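Local coordinates for protein AAR187Cp (Eremothecium gossypii, PDB 3ZIL) that probably regulates the establishment of sister-chromatid cohesion by acting on cohesin, at residues H38-L46 / V68-T76; L251-H262 / L277-I288. All coordinates share one frame; numbering follows the deposited sequence.

Two helix pairs in an elongated chain of helices and loops without strands illustrate how local, sequential contacts build a domain, an arrangement consistent with a helical-repeat-like fold. Interaction 1 comes first along the chain and joins helix 36-52 to the C-terminal end of helix 54-72; interaction 2 follows, pairing helix 248-261 with helix 272-289. Their centres lie about 49 Å apart on opposite sides of the chain's centre, and the nearest atoms are still about 33 Å from each other. Interaction 1 combines a polar grip at a helix end with apolar packing, whereas interaction 2 is mostly apolar along two helices. Each joins helices close in sequence, so they are separate local pairings within one Wap1 domain.

Interaction 1: residues H38-L46 / V68-T76; sequences HRRNNMLRL and VWEWCFQGT
The indole of Trp71 carries Arg39 NH1 over the centre of one face, while the backbone N of Met43 meets the ring's edge. The guanidinium of Arg39 in turn has Met43 CE over one face, offset toward the rim, and turns its edge to the carbonyls at the end of helix 54-72. Arg39 CZ lies almost on the normal of the six-membered ring of Trp71, but at 5.3 Å from the centroid this cation-pi contact is at most weakly attractive.

The hydrogen bonds provide the firmer grip. Arg39 NH1 donates to Trp71 O at 2.8 Å, with an N-H...O angle of 156°. Arg39 NH2 divides its donation between Cys72 O, approached from above the carbonyl plane at 2.9 Å, and Gly75 O, met at 3.0 Å on a lone pair in the plane of its own carbonyl. An extended chain from CG to NE, with CG anti to the backbone N (chi1 171°), carries the guanidinium across to these acceptors.

Beside these bonds Trp71 enters as a knob into the hole formed by Arg39, Asn42, Met43 and Leu46; its CH2 lies 3.9 Å from Met43 CB. The bend at chi3 of Met43 (-69°) brings CE to 3.5 Å from Cys72 O, and Leu46 CD2 packs on Cys72 SG at 3.8 Å. Trp71 NE1 is hydrogen-bonded to Ser29 O.

A side chain of one helix thus binds carbonyls at and just past the C-terminal end of the other. The cation bonds all three, sharing Trp71 O with Asn31 ND2 and the carbonyls of Cys72 and Gly75 with Gln87 NE2, and its positive charge is probably also favoured by the negative end of the helix dipole.

Interaction 2: residues L251-H262 / L277-I288; sequences LVRSLAMSVQLH and LLILQLGLLLNI
Leu255 projects as a knob into the hole formed by Gln281, Leu284, Leu285 and Ile288, the central element of an antiparallel helix pair in the helical Wap1 domain. Its CD1 presses on Leu284 CD2 at 3.5 Å, a tight fit between side chains crossing at about a right angle, while its CB rests 3.8 Å from Leu285 CG. Toward one end of the interface Ile288 divides its branches, CG2 meeting Val252 CG2 at 3.7 Å and CD1 meeting Leu251 CD2. Toward the other, Leu278 CD2 packs against Val259 and His262 CB. With chi1 at 179°, Ser258 swings OG toward the Gln281 amide and donates to Gln281 OE1 at 2.8 Å; the C=O...O angle of 99° brings the hydroxyl in from the side of the carbonyl oxygen, in its plane. A leucine in place of Gln281 would probably leave the Ser258 hydroxyl without this acceptor.

The helix axes approach to 9.9 Å with 147° between their directions. In the next shell, Phe304 of helix 304-313 touches Val259 and Leu285, and helix 225-235 covers Leu284 through Leu231 and Thr235. The buried amide of Gln281 is positioned from outside the pair, its NE2 bonding to Leu222 O.

Interaction 1: residues H38-L46 / V68-T76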
loop_
_atom_site.group_PDB
_atom_site.type_symbol
_atom_site.label_atom_id
_atom_site.label_comp_id
_atom_site.label_asym_id
_atom_site.label_seq_id
_atom_site.Cartn_x
_atom_site.Cartn_y
_atom_site.Cartn_z
ATOM N N HIS A 38 19.112 -12.092 29.627
ATOM C CA HIS A 38 18.744 -13.452 29.959
ATOM C C HIS A 38 17.421 -13.756 29.296
ATOM O O HIS A 38 17.227 -14.830 28.707
ATOM C CB HIS A 38 18.654 -13.635 31.478
ATOM C CG HIS A 38 18.330 -15.068 31.920
ATOM N ND1 HIS A 38 19.299 -16.013 32.142
ATOM C CD2 HIS A 38 17.105 -15.696 32.205
ATOM C CE1 HIS A 38 18.721 -17.176 32.542
ATOM N NE2 HIS A 38 17.382 -16.982 32.589
ATOM N N ARG A 39 16.462 -12.853 29.445
ATOM C CA ARG A 39 15.164 -12.996 28.748
ATOM C C ARG A 39 15.410 -13.223 27.262
ATOM O O ARG A 39 14.947 -14.241 26.649
ATOM C CB ARG A 39 14.286 -11.769 28.989
ATOM C CG ARG A 39 12.998 -11.712 28.129
ATOM C CD ARG A 39 12.071 -10.545 28.575
ATOM N NE ARG A 39 11.081 -10.077 27.585
ATOM C CZ ARG A 39 9.982 -10.708 27.174
ATOM N NH1 ARG A 39 9.694 -11.981 27.556
ATOM N NH2 ARG A 39 9.183 -10.082 26.288
ATOM N N ARG A 40 16.148 -12.280 26.678
ATOM C CA ARG A 40 16.485 -12.385 25.248
ATOM C C ARG A 40 17.095 -13.761 24.891
ATOM O O ARG A 40 16.811 -14.303 23.807
ATOM C CB ARG A 40 17.435 -11.279 24.814
ATOM C CG ARG A 40 17.760 -11.377 23.349
ATOM C CD ARG A 40 18.720 -10.308 22.879
ATOM N NE ARG A 40 20.156 -10.379 23.196
ATOM C CZ ARG A 40 20.849 -11.424 23.573
ATOM N NH1 ARG A 40 20.257 -12.596 23.713
ATOM N NH2 ARG A 40 22.157 -11.290 23.805
ATOM N N ASN A 41 17.952 -14.271 25.784
ATOM C CA ASN A 41 18.660 -15.511 25.526
ATOM C C ASN A 41 17.745 -16.727 25.589
ATOM O O ASN A 41 17.844 -17.642 24.736
ATOM C CB ASN A 41 19.878 -15.647 26.464
ATOM C CG ASN A 41 21.059 -14.739 26.013
ATOM O OD1 ASN A 41 20.939 -13.966 25.058
ATOM N ND2 ASN A 41 22.149 -14.806 26.700
ATOM N N ASN A 42 16.834 -16.734 26.570
ATOM C CA ASN A 42 15.840 -17.789 26.616
ATOM C C ASN A 42 14.970 -17.677 25.354
ATOM O O ASN A 42 14.593 -18.699 24.797
ATOM C CB ASN A 42 14.937 -17.710 27.863
ATOM C CG ASN A 42 15.690 -18.140 29.153
ATOM O OD1 ASN A 42 15.187 -18.021 30.229
ATOM N ND2 ASN A 42 16.862 -18.634 29.005
ATOM N N MET A 43 14.619 -16.464 24.950
ATOM C CA MET A 43 13.665 -16.346 23.764
ATOM C C MET A 43 14.396 -16.894 22.519
ATOM O O MET A 43 13.799 -17.582 21.636
ATOM C CB MET A 43 13.166 -14.881 23.577
ATOM C CG MET A 43 12.114 -14.745 22.411
ATOM S SD MET A 43 11.624 -12.969 22.450
ATOM C CE MET A 43 10.703 -12.798 23.982
ATOM N N LEU A 44 15.682 -16.572 22.426
ATOM C CA LEU A 44 16.483 -17.095 21.309
ATOM C C LEU A 44 16.503 -18.610 21.221
ATOM O O LEU A 44 16.280 -19.247 20.147
ATOM C CB LEU A 44 17.914 -16.518 21.341
ATOM C CG LEU A 44 18.946 -17.066 20.313
ATOM C CD1 LEU A 44 18.352 -16.759 18.913
ATOM C CD2 LEU A 44 20.337 -16.452 20.459
ATOM N N ARG A 45 16.743 -19.220 22.364
ATOM C CA ARG A 45 16.814 -20.617 22.466
ATOM C C ARG A 45 15.442 -21.237 22.167
ATOM O O ARG A 45 15.351 -22.291 21.521
ATOM C CB ARG A 45 17.352 -20.929 23.857
ATOM C CG ARG A 45 17.214 -22.388 24.270
ATOM C CD ARG A 45 18.087 -22.594 25.544
ATOM N NE ARG A 45 18.133 -24.006 25.828
ATOM C CZ ARG A 45 18.545 -24.561 26.957
ATOM N NH1 ARG A 45 18.972 -23.813 27.971
ATOM N NH2 ARG A 45 18.492 -25.900 27.070
ATOM N N LEU A 46 14.356 -20.563 22.566
ATOM C CA LEU A 46 13.004 -21.045 22.245
ATOM C C LEU A 46 12.688 -21.046 20.729
ATOM O O LEU A 46 12.123 -22.051 20.184
ATOM C CB LEU A 46 11.981 -20.203 22.988
ATOM C CG LEU A 46 10.503 -20.348 22.617
ATOM C CD1 LEU A 46 10.065 -21.772 22.927
ATOM C CD2 LEU A 46 9.597 -19.240 23.236
ATOM N N VAL A 68 2.871 -19.387 26.549
ATOM C CA VAL A 68 4.058 -19.054 25.729
ATOM C C VAL A 68 3.894 -17.605 25.140
ATOM O O VAL A 68 4.821 -16.807 25.134
ATOM C CB VAL A 68 4.321 -20.160 24.625
ATOM C CG1 VAL A 68 5.337 -19.741 23.541
ATOM C CG2 VAL A 68 4.815 -21.399 25.301
ATOM N N TRP A 69 2.684 -17.275 24.680
ATOM C CA TRP A 69 2.423 -15.987 24.035
ATOM C C TRP A 69 2.566 -14.883 25.041
ATOM O O TRP A 69 3.182 -13.883 24.742
ATOM C CB TRP A 69 1.010 -15.952 23.448
ATOM C CG TRP A 69 0.702 -14.752 22.537
ATOM C CD1 TRP A 69 0.169 -13.493 22.894
ATOM C CD2 TRP A 69 0.933 -14.680 21.081
ATOM N NE1 TRP A 69 0.057 -12.664 21.791
ATOM C CE2 TRP A 69 0.456 -13.350 20.648
ATOM C CE3 TRP A 69 1.405 -15.586 20.117
ATOM C CZ2 TRP A 69 0.480 -12.973 19.322
ATOM C CZ3 TRP A 69 1.409 -15.202 18.768
ATOM C CH2 TRP A 69 0.966 -13.924 18.383
ATOM N N GLU A 70 1.958 -15.038 26.224
ATOM C CA GLU A 70 2.018 -13.942 27.223
ATOM C C GLU A 70 3.456 -13.754 27.707
ATOM O O GLU A 70 3.874 -12.625 28.002
ATOM C CB GLU A 70 1.063 -14.179 28.401
ATOM C CG GLU A 70 -0.398 -14.030 27.998
ATOM C CD GLU A 70 -1.403 -14.160 29.164
ATOM O OE1 GLU A 70 -1.027 -14.519 30.302
ATOM O OE2 GLU A 70 -2.600 -13.896 28.923
ATOM N N TRP A 71 4.198 -14.853 27.770
ATOM C CA TRP A 71 5.618 -14.784 28.091
ATOM C C TRP A 71 6.390 -14.049 27.015
ATOM O O TRP A 71 7.097 -13.071 27.343
ATOM C CB TRP A 71 6.236 -16.186 28.392
ATOM C CG TRP A 71 7.678 -16.061 28.817
ATOM C CD1 TRP A 71 8.157 -15.849 30.094
ATOM C CD2 TRP A 71 8.861 -16.036 27.952
ATOM N NE1 TRP A 71 9.548 -15.775 30.101
ATOM C CE2 TRP A 71 10.024 -15.898 28.843
ATOM C CE3 TRP A 71 9.076 -16.223 26.565
ATOM C CZ2 TRP A 71 11.322 -15.844 28.357
ATOM C CZ3 TRP A 71 10.385 -16.171 26.091
ATOM C CH2 TRP A 71 11.489 -15.982 26.962
ATOM N N CYS A 72 6.227 -14.421 25.729
ATOM C CA CYS A 72 6.979 -13.738 24.675
ATOM C C CYS A 72 6.620 -12.245 24.614
ATOM O O CYS A 72 7.477 -11.419 24.347
ATOM C CB CYS A 72 6.785 -14.354 23.263
ATOM S SG CYS A 72 7.388 -16.090 23.175
ATOM N N PHE A 73 5.368 -11.886 24.841
ATOM C CA PHE A 73 4.942 -10.490 24.504
ATOM C C PHE A 73 4.688 -9.699 25.733
ATOM O O PHE A 73 4.058 -8.677 25.674
ATOM C CB PHE A 73 3.754 -10.449 23.536
ATOM C CG PHE A 73 4.082 -11.066 22.209
ATOM C CD1 PHE A 73 4.876 -10.388 21.308
ATOM C CD2 PHE A 73 3.679 -12.380 21.895
ATOM C CE1 PHE A 73 5.205 -10.976 20.063
ATOM C CE2 PHE A 73 4.006 -12.967 20.679
ATOM C CZ PHE A 73 4.806 -12.266 19.769
ATOM N N GLN A 74 5.221 -10.165 26.858
ATOM C CA GLN A 74 4.993 -9.451 28.159
ATOM C C GLN A 74 5.577 -8.006 28.103
ATOM O O GLN A 74 4.986 -7.050 28.613
ATOM C CB GLN A 74 5.594 -10.246 29.354
ATOM C CG GLN A 74 5.040 -9.741 30.680
ATOM C CD GLN A 74 5.717 -10.349 31.907
ATOM O OE1 GLN A 74 6.648 -11.159 31.789
ATOM N NE2 GLN A 74 5.220 -9.986 33.100
ATOM N N GLY A 75 6.748 -7.889 27.513
ATOM C CA GLY A 75 7.366 -6.600 27.250
ATOM C C GLY A 75 7.674 -6.528 25.758
ATOM O O GLY A 75 8.143 -7.525 25.131
ATOM N N THR A 76 7.390 -5.380 25.165
ATOM C CA THR A 76 7.735 -5.145 23.749
ATOM C C THR A 76 8.400 -3.768 23.780
ATOM O O THR A 76 8.010 -2.890 24.553
ATOM C CB THR A 76 6.498 -5.114 22.866
ATOM O OG1 THR A 76 5.565 -4.234 23.461
ATOM C CG2 THR A 76 5.771 -6.466 22.790
#

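Interaction 2: residues L251-H262 / L277-I288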
loop_
_atom_site.group_PDB
_atom_site.type_symbol
_atom_site.label_atom_id
_atom_site.label_comp_id
_atom_site.label_asym_id
_atom_site.label_seq_id
_atom_site.Cartn_x
_atom_site.Cartn_y
_atom_site.Cartn_z
ATOM N N LEU A 251 2.786 16.415 -10.998
ATOM C CA LEU A 251 2.332 15.028 -11.066
ATOM C C LEU A 251 1.594 14.755 -12.434
ATOM O O LEU A 251 1.841 13.762 -13.151
ATOM C CB LEU A 251 1.459 14.759 -9.866
ATOM C CG LEU A 251 0.796 13.384 -9.703
ATOM C CD1 LEU A 251 1.895 12.281 -9.765
ATOM C CD2 LEU A 251 -0.018 13.342 -8.399
ATOM N N VAL A 252 0.647 15.588 -12.774
ATOM C CA VAL A 252 -0.016 15.496 -14.054
ATOM C C VAL A 252 0.987 15.364 -15.230
ATOM O O VAL A 252 0.766 14.469 -16.089
ATOM C CB VAL A 252 -0.987 16.706 -14.205
ATOM C CG1 VAL A 252 -1.515 16.838 -15.643
ATOM C CG2 VAL A 252 -2.166 16.502 -13.238
ATOM N N ARG A 253 2.077 16.195 -15.294
ATOM C CA ARG A 253 3.033 16.012 -16.430
ATOM C C ARG A 253 3.542 14.618 -16.489
ATOM O O ARG A 253 3.515 14.049 -17.564
ATOM C CB ARG A 253 4.333 16.884 -16.423
ATOM C CG ARG A 253 4.084 18.326 -16.230
ATOM C CD ARG A 253 5.271 19.278 -16.559
ATOM N NE ARG A 253 4.631 20.581 -16.385
ATOM C CZ ARG A 253 4.657 21.323 -15.272
ATOM N NH1 ARG A 253 5.422 20.998 -14.210
ATOM N NH2 ARG A 253 3.956 22.445 -15.247
ATOM N N SER A 254 4.114 14.141 -15.352
ATOM C CA SER A 254 4.654 12.797 -15.256
ATOM C C SER A 254 3.678 11.755 -15.721
ATOM O O SER A 254 4.038 10.886 -16.552
ATOM C CB SER A 254 5.118 12.480 -13.834
ATOM O OG SER A 254 6.092 13.460 -13.542
ATOM N N LEU A 255 2.459 11.819 -15.194
ATOM C CA LEU A 255 1.452 10.840 -15.566
ATOM C C LEU A 255 1.110 10.983 -17.050
ATOM O O LEU A 255 0.980 9.922 -17.764
ATOM C CB LEU A 255 0.161 10.967 -14.715
ATOM C CG LEU A 255 0.376 10.550 -13.240
ATOM C CD1 LEU A 255 -0.824 11.065 -12.392
ATOM C CD2 LEU A 255 0.495 9.041 -13.142
ATOM N N ALA A 256 0.956 12.242 -17.533
ATOM C CA ALA A 256 0.563 12.378 -18.955
ATOM C C ALA A 256 1.724 11.871 -19.917
ATOM O O ALA A 256 1.472 11.366 -21.014
ATOM C CB ALA A 256 0.090 13.785 -19.271
ATOM N N MET A 257 2.967 11.874 -19.458
ATOM C CA MET A 257 4.025 11.486 -20.362
ATOM C C MET A 257 4.116 9.981 -20.387
ATOM O O MET A 257 4.165 9.369 -21.452
ATOM C CB MET A 257 5.354 12.110 -19.969
ATOM C CG MET A 257 5.481 13.510 -20.578
ATOM S SD MET A 257 6.581 14.473 -19.550
ATOM C CE MET A 257 7.169 15.714 -20.718
ATOM N N SER A 258 4.083 9.406 -19.199
ATOM C CA SER A 258 3.855 7.991 -19.084
ATOM C C SER A 258 2.673 7.404 -19.933
ATOM O O SER A 258 2.826 6.411 -20.711
ATOM C CB SER A 258 3.733 7.618 -17.644
ATOM O OG SER A 258 3.499 6.251 -17.660
ATOM N N VAL A 259 1.510 8.017 -19.856
ATOM C CA VAL A 259 0.413 7.531 -20.700
ATOM C C VAL A 259 0.797 7.659 -22.179
ATOM O O VAL A 259 0.618 6.704 -22.966
ATOM C CB VAL A 259 -0.894 8.255 -20.357
ATOM C CG1 VAL A 259 -1.981 8.015 -21.420
ATOM C CG2 VAL A 259 -1.352 7.844 -18.957
ATOM N N GLN A 260 1.375 8.814 -22.545
ATOM C CA GLN A 260 1.833 9.054 -23.922
ATOM C C GLN A 260 2.890 8.045 -24.366
ATOM O O GLN A 260 2.902 7.679 -25.523
ATOM C CB GLN A 260 2.371 10.461 -24.162
ATOM C CG GLN A 260 1.336 11.534 -24.463
ATOM C CD GLN A 260 1.922 12.925 -24.248
ATOM O OE1 GLN A 260 1.791 13.518 -23.155
ATOM N NE2 GLN A 260 2.626 13.440 -25.271
ATOM N N LEU A 261 3.749 7.606 -23.447
ATOM C CA LEU A 261 4.774 6.651 -23.743
ATOM C C LEU A 261 4.106 5.340 -24.186
ATOM O O LEU A 261 4.658 4.641 -24.986
ATOM C CB LEU A 261 5.651 6.396 -22.490
ATOM C CG LEU A 261 6.922 5.580 -22.695
ATOM C CD1 LEU A 261 7.614 6.096 -23.931
ATOM C CD2 LEU A 261 7.923 5.648 -21.531
ATOM N N HIS A 262 2.927 5.008 -23.651
ATOM C CA HIS A 262 2.360 3.676 -23.857
ATOM C C HIS A 262 1.109 3.819 -24.605
ATOM O O HIS A 262 0.205 3.039 -24.438
ATOM C CB HIS A 262 2.059 2.987 -22.542
ATOM C CG HIS A 262 3.278 2.727 -21.715
ATOM N ND1 HIS A 262 4.094 1.669 -21.941
ATOM C CD2 HIS A 262 3.821 3.425 -20.632
ATOM C CE1 HIS A 262 5.121 1.695 -21.050
ATOM N NE2 HIS A 262 4.940 2.755 -20.233
ATOM N N LEU A 277 -1.763 -0.759 -15.587
ATOM C CA LEU A 277 -0.979 0.419 -15.371
ATOM C C LEU A 277 -1.608 1.667 -16.007
ATOM O O LEU A 277 -1.618 2.747 -15.404
ATOM C CB LEU A 277 0.382 0.236 -16.029
ATOM C CG LEU A 277 1.247 1.513 -16.020
ATOM C CD1 LEU A 277 1.797 1.692 -14.588
ATOM C CD2 LEU A 277 2.400 1.570 -17.045
ATOM N N LEU A 278 -2.048 1.552 -17.261
ATOM C CA LEU A 278 -2.636 2.697 -17.862
ATOM C C LEU A 278 -3.931 3.008 -17.152
ATOM O O LEU A 278 -4.254 4.191 -16.960
ATOM C CB LEU A 278 -2.962 2.445 -19.343
ATOM C CG LEU A 278 -1.813 2.508 -20.313
ATOM C CD1 LEU A 278 -2.411 2.027 -21.634
ATOM C CD2 LEU A 278 -1.277 3.936 -20.487
ATOM N N ILE A 279 -4.710 1.962 -16.803
ATOM C CA ILE A 279 -5.988 2.245 -16.114
ATOM C C ILE A 279 -5.709 2.975 -14.790
ATOM O O ILE A 279 -6.384 3.940 -14.415
ATOM C CB ILE A 279 -6.790 0.946 -15.847
ATOM C CG1 ILE A 279 -7.410 0.377 -17.186
ATOM C CG2 ILE A 279 -7.883 1.214 -14.780
ATOM C CD1 ILE A 279 -7.960 -1.065 -17.065
ATOM N N LEU A 280 -4.727 2.497 -14.021
ATOM C CA LEU A 280 -4.455 3.151 -12.743
ATOM C C LEU A 280 -3.871 4.624 -12.920
ATOM O O LEU A 280 -4.292 5.563 -12.191
ATOM C CB LEU A 280 -3.480 2.272 -11.874
ATOM C CG LEU A 280 -4.045 0.952 -11.392
ATOM C CD1 LEU A 280 -2.897 0.084 -10.858
ATOM C CD2 LEU A 280 -5.067 1.216 -10.276
ATOM N N GLN A 281 -2.922 4.832 -13.865
ATOM C CA GLN A 281 -2.507 6.196 -14.139
ATOM C C GLN A 281 -3.654 7.109 -14.611
ATOM O O GLN A 281 -3.735 8.267 -14.196
ATOM C CB GLN A 281 -1.381 6.228 -15.189
ATOM C CG GLN A 281 -0.178 5.371 -14.791
ATOM C CD GLN A 281 1.025 5.442 -15.780
ATOM O OE1 GLN A 281 0.871 5.658 -16.968
ATOM N NE2 GLN A 281 2.218 5.279 -15.244
ATOM N N LEU A 282 -4.553 6.593 -15.470
ATOM C CA LEU A 282 -5.710 7.415 -15.891
ATOM C C LEU A 282 -6.685 7.656 -14.711
ATOM O O LEU A 282 -7.194 8.727 -14.559
ATOM C CB LEU A 282 -6.458 6.757 -17.068
ATOM C CG LEU A 282 -5.668 6.843 -18.385
ATOM C CD1 LEU A 282 -6.042 5.754 -19.407
ATOM C CD2 LEU A 282 -5.768 8.238 -19.047
ATOM N N GLY A 283 -6.919 6.642 -13.899
ATOM C CA GLY A 283 -7.750 6.787 -12.709
ATOM C C GLY A 283 -7.109 7.864 -11.844
ATOM O O GLY A 283 -7.814 8.723 -11.296
ATOM N N LEU A 284 -5.777 7.876 -11.748
ATOM C CA LEU A 284 -5.165 8.925 -10.895
ATOM C C LEU A 284 -5.299 10.325 -11.555
ATOM O O LEU A 284 -5.695 11.285 -10.895
ATOM C CB LEU A 284 -3.731 8.568 -10.501
ATOM C CG LEU A 284 -2.983 9.665 -9.771
ATOM C CD1 LEU A 284 -3.698 9.986 -8.459
ATOM C CD2 LEU A 284 -1.549 9.253 -9.518
ATOM N N LEU A 285 -4.948 10.427 -12.856
ATOM C CA LEU A 285 -5.310 11.615 -13.619
ATOM C C LEU A 285 -6.761 12.112 -13.358
ATOM O O LEU A 285 -6.970 13.322 -13.091
ATOM C CB LEU A 285 -5.073 11.435 -15.103
ATOM C CG LEU A 285 -3.549 11.489 -15.394
ATOM C CD1 LEU A 285 -3.221 10.928 -16.764
ATOM C CD2 LEU A 285 -3.099 12.937 -15.237
ATOM N N LEU A 286 -7.720 11.215 -13.494
ATOM C CA LEU A 286 -9.145 11.542 -13.344
ATOM C C LEU A 286 -9.453 12.175 -11.978
ATOM O O LEU A 286 -10.171 13.195 -11.900
ATOM C CB LEU A 286 -10.023 10.293 -13.599
ATOM C CG LEU A 286 -11.567 10.559 -13.536
ATOM C CD1 LEU A 286 -12.002 11.450 -14.691
ATOM C CD2 LEU A 286 -12.364 9.235 -13.598
ATOM N N ASN A 287 -8.894 11.560 -10.927
ATOM C CA ASN A 287 -9.007 12.057 -9.587
ATOM C C ASN A 287 -8.505 13.503 -9.523
ATOM O O ASN A 287 -9.130 14.357 -8.921
ATOM C CB ASN A 287 -8.283 11.150 -8.574
ATOM C CG ASN A 287 -9.285 10.359 -7.703
ATOM O OD1 ASN A 287 -10.500 10.314 -8.025
ATOM N ND2 ASN A 287 -8.791 9.725 -6.626
ATOM N N ILE A 288 -7.424 13.794 -10.216
ATOM C CA ILE A 288 -6.823 15.155 -10.095
ATOM C C ILE A 288 -7.563 16.094 -11.052
ATOM O O ILE A 288 -7.994 17.202 -10.636
ATOM C CB ILE A 288 -5.304 15.131 -10.459
ATOM C CG1 ILE A 288 -4.506 14.256 -9.461
ATOM C CG2 ILE A 288 -4.676 16.547 -10.503
ATOM C CD1 ILE A 288 -3.177 13.792 -10.004
#